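Local coordinates for protein mitochondrial import inner membrane translocase subunit TIM21 (Saccharomyces cerevisiae, PDB 2CIU) that keeps the TOM and TIM23 complexes in close contact during import of transit-peptide-bearing proteins into mitochondria, acting here through its intermembrane-space domain, at residues H71-F76 / H88-E93; T8-R13 / Y98-I103; K81-L86 / D108-K113. All coordinates share one frame; numbering follows the deposited sequence.

Overall arrangement
All three contacts involve the same antiparallel sheet, and contact 2 adds the helix packed on it. Contact 1, partly buried, pairs strands 70-79 and 84-92, with Met74 and Leu89 against helix 6-20 and polar side chains bonded to one another on the other face. Contact 2 lies at the surface, where that helix reaches the start of strand 101-108 through an arginine stacked on a phenylalanine. In contact 3, also partly buried, strand 84-92 meets the end of strand 101-108 and the turn beyond, mostly through backbone bonds. Contacts 1 and 2 adjoin, their centres about 8 Å apart; contact 3 lies on the opposite side of the chain's centre, its own centre about 20 Å from that of contact 1.

Contact 1 of 3, residues H71-F76 / H88-E93; sequences HHYMRF and HLEAKE
Residues 71-76 and 88-93 pair as the two arms of an antiparallel beta hairpin, strands 70-79 and 84-92, within the curved sheet of the Tim21 intermembrane-space domain. Backbone bonds run both ways at two hydrogen-bonded pairs, His72 with Ala91 and Met74 with Leu89; Met74 N reaches Leu89 O at 2.8 Å. Between them Tyr73 faces Glu90 in a non-hydrogen-bonded pair.

The polar face carries the specific side-chain chemistry. Glu90, with CG anti to its own N (chi1 -176°) and an extended chain, runs alongside the Tyr73 side chain, its CG 3.4 Å from Tyr73 CE1. At its end, the anti lone pair of Glu90 OE2 accepts a hydrogen bond from His71 ND1 at 2.6 Å, in the plane of the imidazole. The other oxygen, OE1, accepts from a water that also bonds Tyr73 OH. Arg75 NE donates to His88 ND1 at 3.0 Å, the guanidinium and ring planes 71° apart; the neighbouring ring atom, His88 CE1, lies 3.9 Å from Tyr73 CD1, the two side by side. Met74, Leu89, Ala91 and His72 occupy the other face, where Leu89 meets Leu10 and Ala14 of helix 6-20 and His72 ND1 bonds to Ser60.

His71 NE2 is also bonded to Asp65, and an imidazole held between two carboxylates is probably biased toward its protonated form, whereas His88, accepting at ND1 from an arginine, is more likely neutral.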
loop_
_atom_site.group_PDB
_atom_site.type_symbol
_atom_site.label_atom_id
_atom_site.label_comp_id
_atom_site.label_asym_id
_atom_site.label_seq_id
_atom_site.Cartn_x
_atom_site.Cartn_y
_atom_site.Cartn_z
ATOM N N HIS A 71 7.785 -12.997 -6.366
ATOM C CA HIS A 71 7.098 -11.715 -6.227
ATOM C C HIS A 71 6.775 -11.556 -4.746
ATOM O O HIS A 71 6.463 -12.535 -4.066
ATOM C CB HIS A 71 5.785 -11.681 -7.020
ATOM C CG HIS A 71 5.966 -11.711 -8.504
ATOM N ND1 HIS A 71 5.153 -11.008 -9.365
ATOM C CD2 HIS A 71 6.851 -12.380 -9.282
ATOM C CE1 HIS A 71 5.528 -11.242 -10.610
ATOM N NE2 HIS A 71 6.555 -12.071 -10.588
ATOM N N HIS A 72 6.866 -10.330 -4.240
ATOM C CA HIS A 72 6.551 -10.058 -2.842
ATOM C C HIS A 72 5.236 -9.298 -2.782
ATOM O O HIS A 72 5.027 -8.341 -3.527
ATOM C CB HIS A 72 7.643 -9.195 -2.188
ATOM C CG HIS A 72 8.958 -9.890 -2.043
ATOM N ND1 HIS A 72 9.467 -10.271 -0.820
ATOM C CD2 HIS A 72 9.864 -10.284 -2.968
ATOM C CE1 HIS A 72 10.630 -10.871 -0.999
ATOM N NE2 HIS A 72 10.894 -10.892 -2.293
ATOM N N TYR A 73 4.346 -9.732 -1.899
ATOM C CA TYR A 73 3.059 -9.077 -1.739
ATOM C C TYR A 73 2.988 -8.547 -0.315
ATOM O O TYR A 73 3.346 -9.238 0.632
ATOM C CB TYR A 73 1.922 -10.070 -1.984
ATOM C CG TYR A 73 1.917 -10.612 -3.389
ATOM C CD1 TYR A 73 1.155 -10.015 -4.384
ATOM C CD2 TYR A 73 2.698 -11.716 -3.718
ATOM C CE1 TYR A 73 1.162 -10.510 -5.685
ATOM C CE2 TYR A 73 2.720 -12.218 -5.008
ATOM C CZ TYR A 73 1.949 -11.616 -5.986
ATOM O OH TYR A 73 1.953 -12.133 -7.261
ATOM N N MET A 74 2.536 -7.309 -0.174
ATOM C CA MET A 74 2.438 -6.701 1.140
ATOM C C MET A 74 1.169 -5.884 1.256
ATOM O O MET A 74 0.804 -5.149 0.332
ATOM C CB MET A 74 3.643 -5.792 1.391
ATOM C CG MET A 74 3.570 -5.049 2.728
ATOM S SD MET A 74 4.998 -3.942 2.995
ATOM C CE MET A 74 6.171 -5.098 3.620
ATOM N N ARG A 75 0.487 -6.031 2.385
ATOM C CA ARG A 75 -0.711 -5.255 2.633
ATOM C C ARG A 75 -0.540 -4.514 3.946
ATOM O O ARG A 75 0.005 -5.052 4.903
ATOM C CB ARG A 75 -1.949 -6.153 2.686
ATOM C CG ARG A 75 -2.293 -6.633 1.301
ATOM C CD ARG A 75 -3.586 -7.380 1.213
ATOM N NE ARG A 75 -3.857 -7.620 -0.199
ATOM C CZ ARG A 75 -4.885 -8.315 -0.667
ATOM N NH1 ARG A 75 -5.763 -8.859 0.165
ATOM N NH2 ARG A 75 -5.026 -8.460 -1.976
ATOM N N PHE A 76 -0.979 -3.261 3.970
ATOM C CA PHE A 76 -0.907 -2.479 5.199
ATOM C C PHE A 76 -1.988 -1.413 5.151
ATOM O O PHE A 76 -2.683 -1.269 4.149
ATOM C CB PHE A 76 0.497 -1.861 5.396
ATOM C CG PHE A 76 0.908 -0.891 4.329
ATOM C CD1 PHE A 76 0.562 0.461 4.414
ATOM C CD2 PHE A 76 1.663 -1.320 3.242
ATOM C CE1 PHE A 76 0.972 1.361 3.431
ATOM C CE2 PHE A 76 2.073 -0.427 2.259
ATOM C CZ PHE A 76 1.730 0.919 2.352
ATOM N N HIS A 88 -2.365 -2.284 -1.047
ATOM C CA HIS A 88 -1.858 -3.556 -1.541
ATOM C C HIS A 88 -0.663 -3.249 -2.433
ATOM O O HIS A 88 -0.743 -2.387 -3.302
ATOM C CB HIS A 88 -2.928 -4.266 -2.378
ATOM C CG HIS A 88 -2.395 -5.427 -3.159
ATOM N ND1 HIS A 88 -2.294 -6.696 -2.632
ATOM C CD2 HIS A 88 -1.872 -5.493 -4.406
ATOM C CE1 HIS A 88 -1.729 -7.494 -3.521
ATOM N NE2 HIS A 88 -1.464 -6.789 -4.604
ATOM N N LEU A 89 0.433 -3.963 -2.213
ATOM C CA LEU A 89 1.647 -3.782 -2.987
ATOM C C LEU A 89 2.213 -5.113 -3.455
ATOM O O LEU A 89 2.236 -6.086 -2.700
ATOM C CB LEU A 89 2.709 -3.070 -2.126
ATOM C CG LEU A 89 4.139 -2.963 -2.661
ATOM C CD1 LEU A 89 4.161 -2.069 -3.892
ATOM C CD2 LEU A 89 5.060 -2.397 -1.564
ATOM N N GLU A 90 2.626 -5.143 -4.719
ATOM C CA GLU A 90 3.289 -6.293 -5.315
ATOM C C GLU A 90 4.629 -5.762 -5.820
ATOM O O GLU A 90 4.667 -4.778 -6.560
ATOM C CB GLU A 90 2.509 -6.845 -6.508
ATOM C CG GLU A 90 3.164 -8.109 -7.069
ATOM C CD GLU A 90 2.501 -8.606 -8.343
ATOM O OE1 GLU A 90 1.344 -8.228 -8.605
ATOM O OE2 GLU A 90 3.144 -9.388 -9.080
ATOM N N ALA A 91 5.719 -6.394 -5.413
ATOM C CA ALA A 91 7.041 -5.976 -5.860
ATOM C C ALA A 91 7.854 -7.183 -6.301
ATOM O O ALA A 91 7.492 -8.327 -6.023
ATOM C CB ALA A 91 7.771 -5.232 -4.728
ATOM N N LYS A 92 8.952 -6.934 -7.003
ATOM C CA LYS A 92 9.805 -8.028 -7.433
ATOM C C LYS A 92 11.232 -7.537 -7.538
ATOM O O LYS A 92 11.480 -6.383 -7.902
ATOM C CB LYS A 92 9.336 -8.601 -8.778
ATOM C CG LYS A 92 9.758 -7.841 -10.016
ATOM C CD LYS A 92 9.382 -8.644 -11.264
ATOM C CE LYS A 92 9.873 -7.981 -12.538
ATOM N NZ LYS A 92 9.500 -8.768 -13.746
ATOM N N GLU A 93 12.169 -8.410 -7.202
ATOM C CA GLU A 93 13.578 -8.058 -7.279
ATOM C C GLU A 93 13.871 -7.487 -8.665
ATOM O O GLU A 93 13.371 -7.980 -9.678
ATOM C CB GLU A 93 14.433 -9.302 -7.037
ATOM C CG GLU A 93 15.883 -9.014 -6.690
ATOM C CD GLU A 93 16.689 -10.284 -6.490
ATOM O OE1 GLU A 93 16.200 -11.197 -5.788
ATOM O OE2 GLU A 93 17.813 -10.370 -7.027
HETATM O O HOH W 1 0.093 -11.095 -8.935
#

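Contact 2 of 3, residues T8-R13 / Y98-I103; sequences TQLFNR and YQPDFI
Arg13, on helix 6-20, meets Pro100, just before strand 101-108, and Phe102 within it, and its guanidinium carries most of this surface contact. The hydrogen bonds come first: NH1 and NH2 both donate to the single carbonyl oxygen of Pro100, an end-on grip in which Arg13 NH1 lies 2.8 Å and Arg13 NH2 3.0 Å from Pro100 O. The oxygen sits near the guanidinium plane, at its edge. Neither bond is straight, as expected when two nitrogens of one group share an acceptor.

The faces of the guanidinium are both covered. On one side it lies flat on the Phe102 ring, planes 20° apart, in a cation-pi contact with Arg13 CZ 4.0 Å from the ring centroid. Gln99 CG lies over the opposite face, 3.6 Å from Arg13 NH1. With CG anti to the backbone N (chi1 176°) and the chain extended to NE, Arg13 spans the distance from the helix to the strand, and its CD and NE also rest on the ring near CZ of Phe102. The cation is thereby held between an aromatic ring and a methylene chain, while the Pro100 carbonyl limits its rotation.

Apolar contact is supplied by Leu10, whose CD1 lies 3.6 Å from Phe102 CE1 and 3.9 Å from Pro100 CG. At the outer margin, a water that donates to Gln9 OE1 is also hydrogen-bonded to Tyr98 OH.

Phe102 extends this packing inward, touching Ala14 and Met17 of the same helix and Leu89 of strand 84-92. Through the phenylalanine the helix is thus seated across two neighbouring strands of the sheet.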
loop_
_atom_site.group_PDB
_atom_site.type_symbol
_atom_site.label_atom_id
_atom_site.label_comp_id
_atom_site.label_asym_id
_atom_site.label_seq_id
_atom_site.Cartn_x
_atom_site.Cartn_y
_atom_site.Cartn_z
ATOM N N THR A 8 11.012 -3.801 5.808
ATOM C CA THR A 8 10.982 -2.481 6.412
ATOM C C THR A 8 11.131 -1.411 5.334
ATOM O O THR A 8 10.359 -0.456 5.291
ATOM C CB THR A 8 12.099 -2.328 7.462
ATOM O OG1 THR A 8 11.859 -3.239 8.542
ATOM C CG2 THR A 8 12.129 -0.900 8.007
ATOM N N GLN A 9 12.111 -1.576 4.451
ATOM C CA GLN A 9 12.307 -0.599 3.385
ATOM C C GLN A 9 11.146 -0.623 2.406
ATOM O O GLN A 9 10.724 0.414 1.909
ATOM C CB GLN A 9 13.630 -0.849 2.648
ATOM C CG GLN A 9 14.828 -0.757 3.577
ATOM C CD GLN A 9 16.161 -0.556 2.871
ATOM O OE1 GLN A 9 17.209 -0.858 3.436
ATOM N NE2 GLN A 9 16.131 -0.034 1.649
ATOM N N LEU A 10 10.610 -1.807 2.145
ATOM C CA LEU A 10 9.497 -1.927 1.217
ATOM C C LEU A 10 8.297 -1.136 1.742
ATOM O O LEU A 10 7.652 -0.387 1.004
ATOM C CB LEU A 10 9.139 -3.408 1.044
ATOM C CG LEU A 10 8.306 -3.800 -0.171
ATOM C CD1 LEU A 10 9.062 -3.449 -1.443
ATOM C CD2 LEU A 10 8.019 -5.295 -0.118
ATOM N N PHE A 11 8.016 -1.303 3.031
ATOM C CA PHE A 11 6.919 -0.600 3.679
ATOM C C PHE A 11 7.184 0.909 3.763
ATOM O O PHE A 11 6.316 1.712 3.444
ATOM C CB PHE A 11 6.703 -1.153 5.088
ATOM C CG PHE A 11 5.818 -0.291 5.947
ATOM C CD1 PHE A 11 4.443 -0.237 5.738
ATOM C CD2 PHE A 11 6.375 0.511 6.935
ATOM C CE1 PHE A 11 3.631 0.609 6.501
ATOM C CE2 PHE A 11 5.572 1.358 7.701
ATOM C CZ PHE A 11 4.203 1.409 7.487
ATOM N N ASN A 12 8.382 1.292 4.191
ATOM C CA ASN A 12 8.682 2.720 4.307
ATOM C C ASN A 12 8.518 3.437 2.974
ATOM O O ASN A 12 7.964 4.532 2.886
ATOM C CB ASN A 12 10.112 2.932 4.821
ATOM C CG ASN A 12 10.262 2.598 6.298
ATOM O OD1 ASN A 12 9.274 2.461 7.029
ATOM N ND2 ASN A 12 11.509 2.477 6.745
ATOM N N ARG A 13 9.004 2.800 1.921
ATOM C CA ARG A 13 8.926 3.356 0.594
ATOM C C ARG A 13 7.471 3.472 0.128
ATOM O O ARG A 13 7.043 4.500 -0.405
ATOM C CB ARG A 13 9.728 2.447 -0.333
ATOM C CG ARG A 13 9.706 2.795 -1.782
ATOM C CD ARG A 13 10.584 1.770 -2.463
ATOM N NE ARG A 13 10.486 1.815 -3.906
ATOM C CZ ARG A 13 10.918 0.836 -4.688
ATOM N NH1 ARG A 13 11.468 -0.246 -4.145
ATOM N NH2 ARG A 13 10.793 0.938 -6.001
ATOM N N TYR A 98 18.901 -1.626 -7.135
ATOM C CA TYR A 98 19.067 -2.181 -5.809
ATOM C C TYR A 98 17.665 -2.418 -5.242
ATOM O O TYR A 98 17.325 -3.530 -4.821
ATOM C CB TYR A 98 19.808 -1.190 -4.911
ATOM C CG TYR A 98 19.845 -1.620 -3.464
ATOM C CD1 TYR A 98 20.816 -2.498 -3.001
ATOM C CD2 TYR A 98 18.880 -1.168 -2.562
ATOM C CE1 TYR A 98 20.831 -2.920 -1.676
ATOM C CE2 TYR A 98 18.886 -1.584 -1.236
ATOM C CZ TYR A 98 19.863 -2.456 -0.799
ATOM O OH TYR A 98 19.886 -2.842 0.520
ATOM N N GLN A 99 16.848 -1.366 -5.239
ATOM C CA GLN A 99 15.490 -1.466 -4.717
ATOM C C GLN A 99 14.627 -2.270 -5.682
ATOM O O GLN A 99 14.776 -2.164 -6.900
ATOM C CB GLN A 99 14.878 -0.068 -4.490
ATOM C CG GLN A 99 14.515 0.717 -5.749
ATOM C CD GLN A 99 15.694 1.405 -6.403
ATOM O OE1 GLN A 99 16.843 1.224 -6.000
ATOM N NE2 GLN A 99 15.414 2.205 -7.423
ATOM N N PRO A 100 13.716 -3.096 -5.148
ATOM C CA PRO A 100 12.879 -3.883 -6.052
ATOM C C PRO A 100 11.888 -3.044 -6.827
ATOM O O PRO A 100 11.533 -1.933 -6.427
ATOM C CB PRO A 100 12.198 -4.875 -5.113
ATOM C CG PRO A 100 12.078 -4.093 -3.840
ATOM C CD PRO A 100 13.444 -3.446 -3.744
ATOM N N ASP A 101 11.435 -3.583 -7.949
ATOM C CA ASP A 101 10.461 -2.888 -8.766
ATOM C C ASP A 101 9.067 -3.021 -8.170
ATOM O O ASP A 101 8.705 -4.075 -7.652
ATOM C CB ASP A 101 10.430 -3.467 -10.183
ATOM C CG ASP A 101 11.730 -3.265 -10.925
ATOM O OD1 ASP A 101 12.240 -2.128 -10.922
ATOM O OD2 ASP A 101 12.229 -4.241 -11.528
ATOM N N PHE A 102 8.294 -1.942 -8.213
ATOM C CA PHE A 102 6.921 -2.002 -7.738
ATOM C C PHE A 102 6.143 -2.405 -8.990
ATOM O O PHE A 102 6.177 -1.709 -10.005
ATOM C CB PHE A 102 6.441 -0.640 -7.232
ATOM C CG PHE A 102 6.760 -0.375 -5.778
ATOM C CD1 PHE A 102 7.699 -1.147 -5.100
ATOM C CD2 PHE A 102 6.130 0.659 -5.099
ATOM C CE1 PHE A 102 8.005 -0.890 -3.764
ATOM C CE2 PHE A 102 6.430 0.925 -3.760
ATOM C CZ PHE A 102 7.365 0.151 -3.094
ATOM N N ILE A 103 5.466 -3.545 -8.909
ATOM C CA ILE A 103 4.698 -4.088 -10.022
ATOM C C ILE A 103 3.240 -3.632 -10.038
ATOM O O ILE A 103 2.666 -3.373 -11.098
ATOM C CB ILE A 103 4.720 -5.636 -9.964
ATOM C CG1 ILE A 103 6.154 -6.143 -10.090
ATOM C CG2 ILE A 103 3.832 -6.219 -11.064
ATOM C CD1 ILE A 103 6.284 -7.641 -9.911
HETATM O O HOH W 2 19.977 -0.999 2.691
#

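Contact 3 of 3, residues K81-L86 / D108-K113; sequences KKKIAL and DVPGEK
Leu86 and Asp108 form an antiparallel hydrogen-bonded pair: Asp108 N donates to Leu86 O at 2.8 Å, and Leu86 N returns a bond to Asp108 O at 2.9 Å. Both are nearly straight. The same carbonyl oxygen of Asp108 also receives a CA-H...O contact from Ala85. The Asp108 carboxylate is engaged beyond this pairing, in a salt bridge with Arg114.

A third bond comes from a side chain. Lys83 NZ donates to Pro110 O at 3.0 Å, approaching 34° out of the carbonyl plane. The lysine gets there by folding: bends at chi2 and chi3 (both -71°) bring the chain across Val109 so that NZ meets Pro110 O, and CE comes to lie 3.5 Å from Val109 CG1, the two side chains crossing at about a right angle. With an alanine here instead of Lys83, the Pro110 carbonyl would probably lose its charged donor and Val109 CG1 its cover.

Packing continues around the valine. Its other methyl, CG2, meets Ala85 CB at 3.7 Å, and Val109 also touches Leu27 of helix 22-27, while Lys83 and Ala85 touch Leu28 just after that helix. The Pro110 ring faces the opposite strand at its CD, 3.3 Å from Ile84 O.

Residues 109-112 make a type II beta turn, closed by Glu112 N bonding to Val109 O, with Pro110 and Gly111 at its two central positions. A proline followed by a glycine is the classic sequence for this turn. Here it follows the last paired residue of strand 101-108, where the chain turns toward the short strand 115-116 and extends the antiparallel meander of the domain.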
loop_
_atom_site.group_PDB
_atom_site.type_symbol
_atom_site.label_atom_id
_atom_site.label_comp_id
_atom_site.label_asym_id
_atom_site.label_seq_id
_atom_site.Cartn_x
_atom_site.Cartn_y
_atom_site.Cartn_z
ATOM N N LYS A 81 -8.053 10.570 10.692
ATOM C CA LYS A 81 -9.060 10.653 11.746
ATOM C C LYS A 81 -10.454 10.245 11.244
ATOM O O LYS A 81 -11.353 9.970 12.040
ATOM C CB LYS A 81 -9.126 12.083 12.297
ATOM C CG LYS A 81 -7.869 12.530 13.022
ATOM C CD LYS A 81 -7.918 14.028 13.300
ATOM C CE LYS A 81 -6.583 14.537 13.824
ATOM N NZ LYS A 81 -6.532 16.026 13.818
ATOM N N LYS A 82 -10.635 10.199 9.926
ATOM C CA LYS A 82 -11.942 9.856 9.377
ATOM C C LYS A 82 -12.040 8.558 8.583
ATOM O O LYS A 82 -13.128 7.998 8.461
ATOM C CB LYS A 82 -12.448 10.998 8.495
ATOM C CG LYS A 82 -12.420 12.354 9.181
ATOM C CD LYS A 82 -13.172 13.411 8.399
ATOM C CE LYS A 82 -14.674 13.231 8.559
ATOM N NZ LYS A 82 -15.429 14.453 8.158
ATOM N N LYS A 83 -10.922 8.076 8.054
ATOM C CA LYS A 83 -10.959 6.871 7.222
ATOM C C LYS A 83 -9.750 5.958 7.374
ATOM O O LYS A 83 -8.682 6.374 7.817
ATOM C CB LYS A 83 -11.047 7.285 5.751
ATOM C CG LYS A 83 -12.201 8.205 5.398
ATOM C CD LYS A 83 -13.547 7.500 5.454
ATOM C CE LYS A 83 -13.711 6.512 4.318
ATOM N NZ LYS A 83 -15.104 5.976 4.265
ATOM N N ILE A 84 -9.926 4.695 6.991
ATOM C CA ILE A 84 -8.827 3.747 7.014
ATOM C C ILE A 84 -8.720 3.168 5.606
ATOM O O ILE A 84 -9.714 2.697 5.044
ATOM C CB ILE A 84 -9.062 2.604 8.012
ATOM C CG1 ILE A 84 -9.026 3.150 9.440
ATOM C CG2 ILE A 84 -7.995 1.531 7.838
ATOM C CD1 ILE A 84 -9.259 2.098 10.511
ATOM N N ALA A 85 -7.525 3.228 5.031
ATOM C CA ALA A 85 -7.310 2.686 3.696
ATOM C C ALA A 85 -6.535 1.384 3.808
ATOM O O ALA A 85 -5.766 1.188 4.745
ATOM C CB ALA A 85 -6.512 3.682 2.839
ATOM N N LEU A 86 -6.781 0.475 2.866
ATOM C CA LEU A 86 -6.032 -0.765 2.792
ATOM C C LEU A 86 -5.151 -0.575 1.567
ATOM O O LEU A 86 -5.641 -0.223 0.502
ATOM C CB LEU A 86 -6.962 -1.969 2.585
ATOM C CG LEU A 86 -6.254 -3.302 2.296
ATOM C CD1 LEU A 86 -5.259 -3.655 3.389
ATOM C CD2 LEU A 86 -7.305 -4.383 2.198
ATOM N N ASP A 108 -7.445 0.941 -1.276
ATOM C CA ASP A 108 -8.885 0.794 -1.142
ATOM C C ASP A 108 -9.393 1.555 0.077
ATOM O O ASP A 108 -9.042 1.210 1.204
ATOM C CB ASP A 108 -9.279 -0.678 -0.952
ATOM C CG ASP A 108 -9.209 -1.491 -2.239
ATOM O OD1 ASP A 108 -9.280 -0.909 -3.339
ATOM O OD2 ASP A 108 -9.107 -2.736 -2.131
ATOM N N VAL A 109 -10.218 2.574 -0.153
ATOM C CA VAL A 109 -10.829 3.347 0.927
ATOM C C VAL A 109 -12.323 3.050 0.820
ATOM O O VAL A 109 -12.905 3.150 -0.260
ATOM C CB VAL A 109 -10.606 4.853 0.749
ATOM C CG1 VAL A 109 -11.306 5.606 1.878
ATOM C CG2 VAL A 109 -9.109 5.161 0.728
ATOM N N PRO A 110 -12.969 2.670 1.930
ATOM C CA PRO A 110 -14.401 2.370 1.831
ATOM C C PRO A 110 -15.239 3.467 1.188
ATOM O O PRO A 110 -15.119 4.648 1.535
ATOM C CB PRO A 110 -14.797 2.102 3.282
ATOM C CG PRO A 110 -13.561 1.509 3.851
ATOM C CD PRO A 110 -12.470 2.401 3.291
ATOM N N GLY A 111 -16.082 3.064 0.241
ATOM C CA GLY A 111 -16.948 4.008 -0.439
ATOM C C GLY A 111 -16.289 4.752 -1.581
ATOM O O GLY A 111 -16.916 5.604 -2.213
ATOM N N GLU A 112 -15.026 4.441 -1.847
ATOM C CA GLU A 112 -14.301 5.089 -2.926
ATOM C C GLU A 112 -13.829 4.058 -3.936
ATOM O O GLU A 112 -13.648 2.888 -3.608
ATOM C CB GLU A 112 -13.077 5.828 -2.392
ATOM C CG GLU A 112 -13.365 6.835 -1.269
ATOM C CD GLU A 112 -14.214 8.008 -1.721
ATOM O OE1 GLU A 112 -14.085 8.423 -2.893
ATOM O OE2 GLU A 112 -14.997 8.526 -0.893
ATOM N N LYS A 113 -13.607 4.505 -5.166
ATOM C CA LYS A 113 -13.136 3.609 -6.204
ATOM C C LYS A 113 -11.696 3.243 -5.899
ATOM O O LYS A 113 -10.922 4.084 -5.426
ATOM C CB LYS A 113 -13.209 4.295 -7.571
ATOM C CG LYS A 113 -12.771 3.406 -8.724
ATOM C CD LYS A 113 -13.079 4.063 -10.057
ATOM C CE LYS A 113 -12.780 3.112 -11.207
ATOM N NZ LYS A 113 -13.124 3.719 -12.525
#